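PDB 4JP0: 43.8 kDa insecticidal crystal protein from Bacillus thuringiensis, which forms one half of a binary insecticidal toxin that, together with Cry34Ab1, acts on western corn rootworm larvae, probably at the midgut epithelium. Local coordinates for residues I102-G107 against I121-E126. Numbering follows the deposited sequence.
Sequences IQSDNG and IRLTDE
In the ricin B-type lectin region, the type I beta turn from S104 to G107 meets strand 121-124 through the side chain of L123, whose branched end lies against S104. CD1 of L123 comes 3.7 Å from S104 CB, and CD2 touches the same carbon. The same CD1 also meets N106 ND2 at 4.1 Å, while OD1 of that amide accepts a hydrogen bond from the backbone N of K108. W91 and V72 cover both L123 and S104, an apolar setting that suits leucine. Serine is small enough to fit there, and its hydroxyl is used by its own turn: OG accepts a hydrogen bond from the backbone N of N106 at 3.1 Å and 170°, an ST turn inside the beta turn. G107 has positive phi (92°), where a CB would press on the preceding carbonyl O, so glycine suits the last position.

Strand 109-112 mediates between the two strands, its backbone bonding through L110 to I102 and through T111 to R122, consistent with the beta-trefoil of this family, and no direct hydrogen bond joins the segments. Water bridges the more open side instead. One water donates to G107 O (2.8 Å) and accepts from E126 N (2.9 Å). Another lies between Q103 OE1 and E126 OE1, 3.0 and 2.9 Å from them. Both side chains are extended and cross at about a right angle, their amide and carboxylate planes turned 66° apart. K94 reaches the same two oxygens, with a salt bridge to E126 and a hydrogen bond to Q103, which probably eases the approach of two acceptors.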
loop_
_atom_site.group_PDB
_atom_site.type_symbol
_atom_site.label_atom_id
_atom_site.label_comp_id
_atom_site.label_asym_id
_atom_site.label_seq_id
_atom_site.Cartn_x
_atom_site.Cartn_y
_atom_site.Cartn_z
ATOM N N ILE A 102 -20.239 -13.274 15.865
ATOM C CA ILE A 102 -19.666 -12.967 14.559
ATOM C C ILE A 102 -20.736 -12.234 13.794
ATOM O O ILE A 102 -21.797 -12.770 13.506
ATOM C CB ILE A 102 -19.167 -14.253 13.831
ATOM C CG1 ILE A 102 -18.023 -14.875 14.637
ATOM C CG2 ILE A 102 -18.673 -13.893 12.437
ATOM C CD1 ILE A 102 -17.627 -16.334 14.241
ATOM N N GLN A 103 -20.458 -10.977 13.489
ATOM C CA GLN A 103 -21.487 -10.129 12.905
ATOM C C GLN A 103 -21.126 -9.676 11.483
ATOM O O GLN A 103 -20.014 -9.190 11.217
ATOM C CB GLN A 103 -21.656 -8.916 13.797
ATOM C CG GLN A 103 -22.693 -7.876 13.293
ATOM C CD GLN A 103 -22.900 -6.772 14.304
ATOM O OE1 GLN A 103 -23.266 -7.031 15.449
ATOM N NE2 GLN A 103 -22.654 -5.532 13.886
ATOM N N SER A 104 -22.077 -9.841 10.578
ATOM C CA SER A 104 -21.903 -9.367 9.206
ATOM C C SER A 104 -21.972 -7.826 9.137
ATOM O O SER A 104 -22.547 -7.156 10.013
ATOM C CB SER A 104 -23.002 -9.970 8.308
ATOM O OG SER A 104 -23.034 -9.316 7.034
ATOM N N ASP A 105 -21.371 -7.274 8.097
ATOM C CA ASP A 105 -21.517 -5.859 7.792
ATOM C C ASP A 105 -22.981 -5.433 7.734
ATOM O O ASP A 105 -23.296 -4.275 8.014
ATOM C CB ASP A 105 -20.917 -5.532 6.419
ATOM C CG ASP A 105 -20.854 -4.050 6.189
ATOM O OD1 ASP A 105 -21.657 -3.497 5.388
ATOM O OD2 ASP A 105 -20.056 -3.354 6.847
ATOM N N ASN A 106 -23.875 -6.347 7.381
ATOM C CA ASN A 106 -25.287 -6.023 7.316
ATOM C C ASN A 106 -25.981 -5.970 8.690
ATOM O O ASN A 106 -27.184 -5.738 8.776
ATOM C CB ASN A 106 -26.026 -6.947 6.341
ATOM C CG ASN A 106 -26.256 -8.322 6.885
ATOM O OD1 ASN A 106 -25.923 -8.626 8.038
ATOM N ND2 ASN A 106 -26.832 -9.182 6.056
ATOM N N GLY A 107 -25.210 -6.205 9.748
ATOM C CA GLY A 107 -25.714 -6.118 11.095
ATOM C C GLY A 107 -26.257 -7.408 11.709
ATOM O O GLY A 107 -26.481 -7.472 12.942
ATOM N N ILE A 121 -26.062 -23.078 9.011
ATOM C CA ILE A 121 -25.617 -21.820 9.627
ATOM C C ILE A 121 -26.207 -20.678 8.780
ATOM O O ILE A 121 -26.237 -20.745 7.564
ATOM C CB ILE A 121 -24.080 -21.768 9.797
ATOM C CG1 ILE A 121 -23.602 -20.461 10.476
ATOM C CG2 ILE A 121 -23.378 -21.848 8.466
ATOM C CD1 ILE A 121 -22.065 -20.577 10.763
ATOM N N ARG A 122 -26.760 -19.682 9.454
ATOM C CA ARG A 122 -27.438 -18.570 8.784
ATOM C C ARG A 122 -27.113 -17.266 9.497
ATOM O O ARG A 122 -26.550 -17.284 10.572
ATOM C CB ARG A 122 -28.944 -18.799 8.942
ATOM C CG ARG A 122 -29.528 -20.013 8.153
ATOM C CD ARG A 122 -29.405 -19.830 6.624
ATOM N NE ARG A 122 -30.000 -20.907 5.816
ATOM C CZ ARG A 122 -29.353 -21.955 5.347
ATOM N NH1 ARG A 122 -28.063 -22.114 5.617
ATOM N NH2 ARG A 122 -29.987 -22.827 4.561
ATOM N N LEU A 123 -27.456 -16.125 8.886
ATOM C CA LEU A 123 -27.322 -14.852 9.546
ATOM C C LEU A 123 -28.723 -14.522 10.000
ATOM O O LEU A 123 -29.686 -14.714 9.231
ATOM C CB LEU A 123 -26.882 -13.765 8.566
ATOM C CG LEU A 123 -25.398 -13.868 8.170
ATOM C CD1 LEU A 123 -25.152 -12.794 7.155
ATOM C CD2 LEU A 123 -24.548 -13.603 9.407
ATOM N N THR A 124 -28.857 -14.089 11.251
ATOM C CA THR A 124 -30.135 -13.547 11.694
ATOM C C THR A 124 -29.936 -12.472 12.759
ATOM O O THR A 124 -28.805 -12.138 13.123
ATOM C CB THR A 124 -31.106 -14.627 12.127
ATOM O OG1 THR A 124 -32.416 -14.040 12.218
ATOM C CG2 THR A 124 -30.775 -15.087 13.528
ATOM N N ASP A 125 -31.026 -11.871 13.208
ATOM C CA ASP A 125 -30.903 -10.766 14.138
ATOM C C ASP A 125 -30.378 -11.230 15.488
ATOM O O ASP A 125 -30.747 -12.301 15.966
ATOM C CB ASP A 125 -32.251 -10.106 14.262
ATOM C CG ASP A 125 -32.903 -9.958 12.915
ATOM O OD1 ASP A 125 -32.494 -9.054 12.150
ATOM O OD2 ASP A 125 -33.801 -10.728 12.513
ATOM N N GLU A 126 -29.514 -10.423 16.102
ATOM C CA GLU A 126 -28.942 -10.804 17.384
ATOM C C GLU A 126 -29.995 -10.788 18.499
ATOM O O GLU A 126 -30.823 -9.841 18.608
ATOM C CB GLU A 126 -27.776 -9.885 17.748
ATOM C CG GLU A 126 -27.071 -10.392 19.004
ATOM C CD GLU A 126 -25.783 -9.669 19.346
ATOM O OE1 GLU A 126 -25.339 -8.778 18.592
ATOM O OE2 GLU A 126 -25.211 -10.005 20.398
HETATM O O HOH W 1 -26.093 -7.251 16.264
HETATM O O HOH W 2 -28.585 -8.111 14.642
#